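PDB 5FJQ: carbohydrate binding protein, putative, CPB33A from Cellvibrio japonicus, which is a copper-dependent lytic polysaccharide monooxygenase important for efficient use of chitin, this chain being its catalytic domain, which probably cleaves chitin chains oxidatively. Local coordinates for residues 42-53 / 163-173. Numbering follows the deposited sequence.
Sequences QEVAVGGVRDNH and WDRDAAEGFYQ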
loop_
_atom_site.group_PDB
_atom_site.type_symbol
_atom_site.label_atom_id
_atom_site.label_comp_id
_atom_site.label_asym_id
_atom_site.label_seq_id
_atom_site.Cartn_x
_atom_site.Cartn_y
_atom_site.Cartn_z
ATOM N N GLN A 42 6.267 -0.544 -8.464
ATOM C CA GLN A 42 6.767 -1.862 -8.017
ATOM C C GLN A 42 7.938 -1.792 -7.002
ATOM O O GLN A 42 8.390 -2.819 -6.453
ATOM C CB GLN A 42 7.174 -2.698 -9.244
ATOM C CG GLN A 42 8.459 -2.254 -9.936
ATOM C CD GLN A 42 8.239 -1.126 -10.975
ATOM O OE1 GLN A 42 7.214 -0.402 -10.962
ATOM N NE2 GLN A 42 9.190 -0.997 -11.907
ATOM N N GLU A 43 8.410 -0.562 -6.782
ATOM C CA GLU A 43 9.583 -0.260 -6.052
ATOM C C GLU A 43 9.341 0.561 -4.780
ATOM O O GLU A 43 10.176 1.392 -4.422
ATOM C CB GLU A 43 10.371 0.608 -6.971
ATOM C CG GLU A 43 11.821 0.454 -6.897
ATOM C CD GLU A 43 12.408 0.874 -8.218
ATOM O OE1 GLU A 43 12.301 0.059 -9.184
ATOM O OE2 GLU A 43 12.903 2.017 -8.294
ATOM N N VAL A 44 8.209 0.404 -4.123
ATOM C CA VAL A 44 8.002 1.166 -2.908
ATOM C C VAL A 44 8.615 0.248 -1.869
ATOM O O VAL A 44 7.919 -0.557 -1.211
ATOM C CB VAL A 44 6.489 1.540 -2.690
ATOM C CG1 VAL A 44 6.260 2.319 -1.429
ATOM C CG2 VAL A 44 5.909 2.324 -3.862
ATOM N N ALA A 45 9.945 0.347 -1.742
ATOM C CA ALA A 45 10.771 -0.778 -1.243
ATOM C C ALA A 45 11.685 -0.350 -0.135
ATOM O O ALA A 45 12.148 0.782 -0.137
ATOM C CB ALA A 45 11.611 -1.395 -2.367
ATOM N N VAL A 46 12.001 -1.260 0.774
ATOM C CA VAL A 46 13.033 -0.988 1.790
ATOM C C VAL A 46 13.965 -2.167 1.816
ATOM O O VAL A 46 13.530 -3.278 2.078
ATOM C CB VAL A 46 12.444 -0.725 3.188
ATOM C CG1 VAL A 46 13.516 -0.553 4.223
ATOM C CG2 VAL A 46 11.616 0.558 3.245
ATOM N N GLY A 47 15.255 -1.955 1.556
ATOM C CA GLY A 47 16.221 -3.057 1.643
ATOM C C GLY A 47 16.631 -3.341 3.094
ATOM O O GLY A 47 16.665 -2.447 3.918
ATOM N N GLY A 48 16.928 -4.596 3.399
ATOM C CA GLY A 48 17.393 -5.023 4.709
ATOM C C GLY A 48 16.316 -5.358 5.725
ATOM O O GLY A 48 16.648 -5.713 6.856
ATOM N N VAL A 49 15.042 -5.243 5.361
ATOM C CA VAL A 49 13.985 -5.362 6.373
ATOM C C VAL A 49 13.680 -6.829 6.646
ATOM O O VAL A 49 13.606 -7.632 5.733
ATOM C CB VAL A 49 12.704 -4.612 5.998
ATOM C CG1 VAL A 49 11.759 -4.559 7.189
ATOM C CG2 VAL A 49 12.986 -3.185 5.576
ATOM N N ARG A 50 13.563 -7.182 7.930
ATOM C CA ARG A 50 13.325 -8.560 8.362
ATOM C C ARG A 50 12.191 -8.532 9.401
ATOM O O ARG A 50 12.456 -8.522 10.647
ATOM C CB ARG A 50 14.616 -9.192 8.919
ATOM C CG ARG A 50 15.835 -9.170 7.961
ATOM C CD ARG A 50 16.885 -10.195 8.316
ATOM N NE ARG A 50 17.663 -9.713 9.452
ATOM C CZ ARG A 50 17.425 -10.023 10.725
ATOM N NH1 ARG A 50 16.436 -10.862 11.090
ATOM N NH2 ARG A 50 18.215 -9.507 11.664
ATOM N N ASP A 51 10.961 -8.348 8.900
ATOM C CA ASP A 51 9.740 -8.272 9.716
ATOM C C ASP A 51 9.799 -7.175 10.842
ATOM O O ASP A 51 9.356 -7.372 11.985
ATOM C CB ASP A 51 9.505 -9.701 10.238
ATOM C CG ASP A 51 8.228 -9.845 10.996
ATOM O OD1 ASP A 51 7.200 -9.312 10.545
ATOM O OD2 ASP A 51 8.310 -10.455 12.067
ATOM N N ASN A 52 10.501 -6.060 10.532
ATOM C CA ASN A 52 10.693 -4.978 11.492
ATOM C C ASN A 52 10.533 -3.647 10.769
ATOM O O ASN A 52 11.407 -2.762 10.818
ATOM C CB ASN A 52 12.062 -5.083 12.139
ATOM C CG ASN A 52 13.163 -5.353 11.134
ATOM O OD1 ASN A 52 12.909 -5.400 9.895
ATOM N ND2 ASN A 52 14.374 -5.575 11.639
ATOM N N HIS A 53 9.443 -3.565 10.019
ATOM C CA HIS A 53 9.167 -2.463 9.099
ATOM C C HIS A 53 9.099 -1.130 9.779
ATOM O O HIS A 53 9.433 -0.098 9.182
ATOM C CB HIS A 53 7.805 -2.697 8.409
ATOM C CG HIS A 53 7.589 -4.088 7.970
ATOM N ND1 HIS A 53 8.191 -4.613 6.846
ATOM C CD2 HIS A 53 6.804 -5.070 8.479
ATOM C CE1 HIS A 53 7.819 -5.871 6.709
ATOM N NE2 HIS A 53 6.955 -6.165 7.664
ATOM N N TRP A 163 13.894 -13.640 3.936
ATOM C CA TRP A 163 15.319 -13.356 4.037
ATOM C C TRP A 163 16.127 -14.634 4.346
ATOM O O TRP A 163 17.357 -14.639 4.214
ATOM C CB TRP A 163 15.617 -12.279 5.082
ATOM C CG TRP A 163 15.265 -12.734 6.416
ATOM C CD1 TRP A 163 16.040 -13.470 7.277
ATOM C CD2 TRP A 163 13.995 -12.555 7.061
ATOM N NE1 TRP A 163 15.333 -13.752 8.441
ATOM C CE2 TRP A 163 14.078 -13.201 8.338
ATOM C CE3 TRP A 163 12.789 -11.911 6.690
ATOM C CZ2 TRP A 163 13.010 -13.193 9.247
ATOM C CZ3 TRP A 163 11.733 -11.908 7.580
ATOM C CH2 TRP A 163 11.846 -12.540 8.859
ATOM N N ASP A 164 15.462 -15.688 4.794
ATOM C CA ASP A 164 16.162 -16.966 5.026
ATOM C C ASP A 164 16.382 -17.690 3.734
ATOM O O ASP A 164 17.323 -18.484 3.618
ATOM C CB ASP A 164 15.357 -17.869 5.928
ATOM C CG ASP A 164 15.422 -17.435 7.364
ATOM O OD1 ASP A 164 16.555 -17.172 7.844
ATOM O OD2 ASP A 164 14.338 -17.322 7.971
ATOM N N ARG A 165 15.538 -17.416 2.749
ATOM C CA ARG A 165 15.558 -18.236 1.563
ATOM C C ARG A 165 16.091 -17.455 0.389
ATOM O O ARG A 165 16.182 -17.985 -0.720
ATOM C CB ARG A 165 14.136 -18.816 1.284
ATOM C CG ARG A 165 13.657 -19.847 2.321
ATOM C CD ARG A 165 12.479 -20.683 1.881
ATOM N NE ARG A 165 11.200 -19.974 2.054
ATOM C CZ ARG A 165 10.304 -19.724 1.084
ATOM N NH1 ARG A 165 10.551 -20.145 -0.159
ATOM N NH2 ARG A 165 9.173 -19.049 1.366
ATOM N N ASP A 166 16.381 -16.176 0.596
ATOM C CA ASP A 166 16.437 -15.269 -0.540
ATOM C C ASP A 166 17.127 -13.967 -0.224
ATOM O O ASP A 166 18.324 -13.882 -0.453
ATOM C CB ASP A 166 15.014 -15.080 -1.166
ATOM C CG ASP A 166 15.022 -14.265 -2.440
ATOM O OD1 ASP A 166 16.091 -13.730 -2.866
ATOM O OD2 ASP A 166 13.924 -14.129 -3.026
ATOM N N ALA A 167 16.395 -12.949 0.252
ATOM C CA ALA A 167 16.959 -11.660 0.646
ATOM C C ALA A 167 15.929 -10.912 1.497
ATOM O O ALA A 167 14.703 -11.185 1.407
ATOM C CB ALA A 167 17.348 -10.810 -0.563
ATOM N N ALA A 168 16.442 -10.002 2.326
ATOM C CA ALA A 168 15.642 -9.175 3.224
ATOM C C ALA A 168 15.204 -7.949 2.434
ATOM O O ALA A 168 16.009 -7.230 1.887
ATOM C CB ALA A 168 16.456 -8.761 4.442
ATOM N N GLU A 169 13.929 -7.728 2.306
ATOM C CA GLU A 169 13.446 -6.549 1.598
ATOM C C GLU A 169 11.955 -6.515 1.845
ATOM O O GLU A 169 11.298 -7.582 2.057
ATOM C CB GLU A 169 13.764 -6.604 0.084
ATOM C CG GLU A 169 13.606 -5.293 -0.661
ATOM C CD GLU A 169 13.967 -5.429 -2.155
ATOM O OE1 GLU A 169 13.914 -6.553 -2.653
ATOM O OE2 GLU A 169 14.366 -4.435 -2.821
ATOM N N GLY A 170 11.431 -5.288 1.867
ATOM C CA GLY A 170 10.009 -5.024 2.129
ATOM C C GLY A 170 9.445 -4.204 0.972
ATOM O O GLY A 170 10.162 -3.324 0.425
ATOM N N PHE A 171 8.209 -4.518 0.566
ATOM C CA PHE A 171 7.416 -3.671 -0.342
ATOM C C PHE A 171 6.083 -3.241 0.291
ATOM O O PHE A 171 5.372 -4.060 0.952
ATOM C CB PHE A 171 7.142 -4.409 -1.701
ATOM C CG PHE A 171 8.374 -4.883 -2.355
ATOM C CD1 PHE A 171 9.114 -4.006 -3.204
ATOM C CD2 PHE A 171 8.903 -6.122 -2.035
ATOM C CE1 PHE A 171 10.327 -4.414 -3.768
ATOM C CE2 PHE A 171 10.139 -6.527 -2.575
ATOM C CZ PHE A 171 10.844 -5.684 -3.455
ATOM N N TYR A 172 5.731 -1.974 0.052
ATOM C CA TYR A 172 4.676 -1.333 0.819
ATOM C C TYR A 172 3.637 -0.638 -0.038
ATOM O O TYR A 172 3.993 0.233 -0.835
ATOM C CB TYR A 172 5.256 -0.386 1.892
ATOM C CG TYR A 172 6.327 -1.062 2.695
ATOM C CD1 TYR A 172 7.680 -1.041 2.275
ATOM C CD2 TYR A 172 6.013 -1.694 3.896
ATOM C CE1 TYR A 172 8.648 -1.701 3.006
ATOM C CE2 TYR A 172 6.996 -2.330 4.651
ATOM C CZ TYR A 172 8.315 -2.316 4.189
ATOM O OH TYR A 172 9.277 -2.956 4.891
ATOM N N GLN A 173 2.363 -1.020 0.140
ATOM C CA GLN A 173 1.312 -0.433 -0.633
ATOM C C GLN A 173 0.097 -0.018 0.126
ATOM O O GLN A 173 -0.692 -0.887 0.561
ATOM C CB GLN A 173 0.794 -1.418 -1.704
ATOM C CG GLN A 173 1.813 -1.923 -2.685
ATOM C CD GLN A 173 1.920 -0.980 -3.830
ATOM O OE1 GLN A 173 0.997 -0.859 -4.587
ATOM N NE2 GLN A 173 3.048 -0.243 -3.930
#
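Tyr172 and His53 each carry CG anti to the carbonyl carbon (chi1 -49° and -43°), torsions that let the phenol hydroxyl meet the imidazole at its edge. They lie beside a short antiparallel pairing in the beta-sandwich of this AA10 lytic polysaccharide monooxygenase domain, on the face that carries Val46 and Tyr172, where strand 45-47 joins the antiparallel strand 169-173. Its register is fixed by Val46 and Gly170, a hydrogen-bonded pair: Val46 N to Gly170 O measures 2.8 Å and Gly170 N to Val46 O 2.9 Å. Tyr172 N extends the ladder to the carbonyl O of Val44, the central residue of an inverse gamma turn. Gly170 leaves space for the Tyr172 hydroxyl, which the three side-chain carbons of Val49 also flank; Val46 CG2 lies 3.7 Å from Tyr172 CE1. Ala45 and Phe171 occupy the other face, with Ala45 CB 3.6 Å from Phe171 CE1, and the Phe171 side chain continues to the copper(II) site of His1 and His100, about 3 Å from the metal at nearest atoms. At the far end, Arg50 crosses Trp163, its CD 3.6 Å from the five-membered-ring centroid and 16° off the normal, a CH-pi contact. The Tyr172-His53 bond measures 2.8 Å from OH to ND1, while His53 NE2 bonds to Tyr104 OH, so both imidazole nitrogens are engaged.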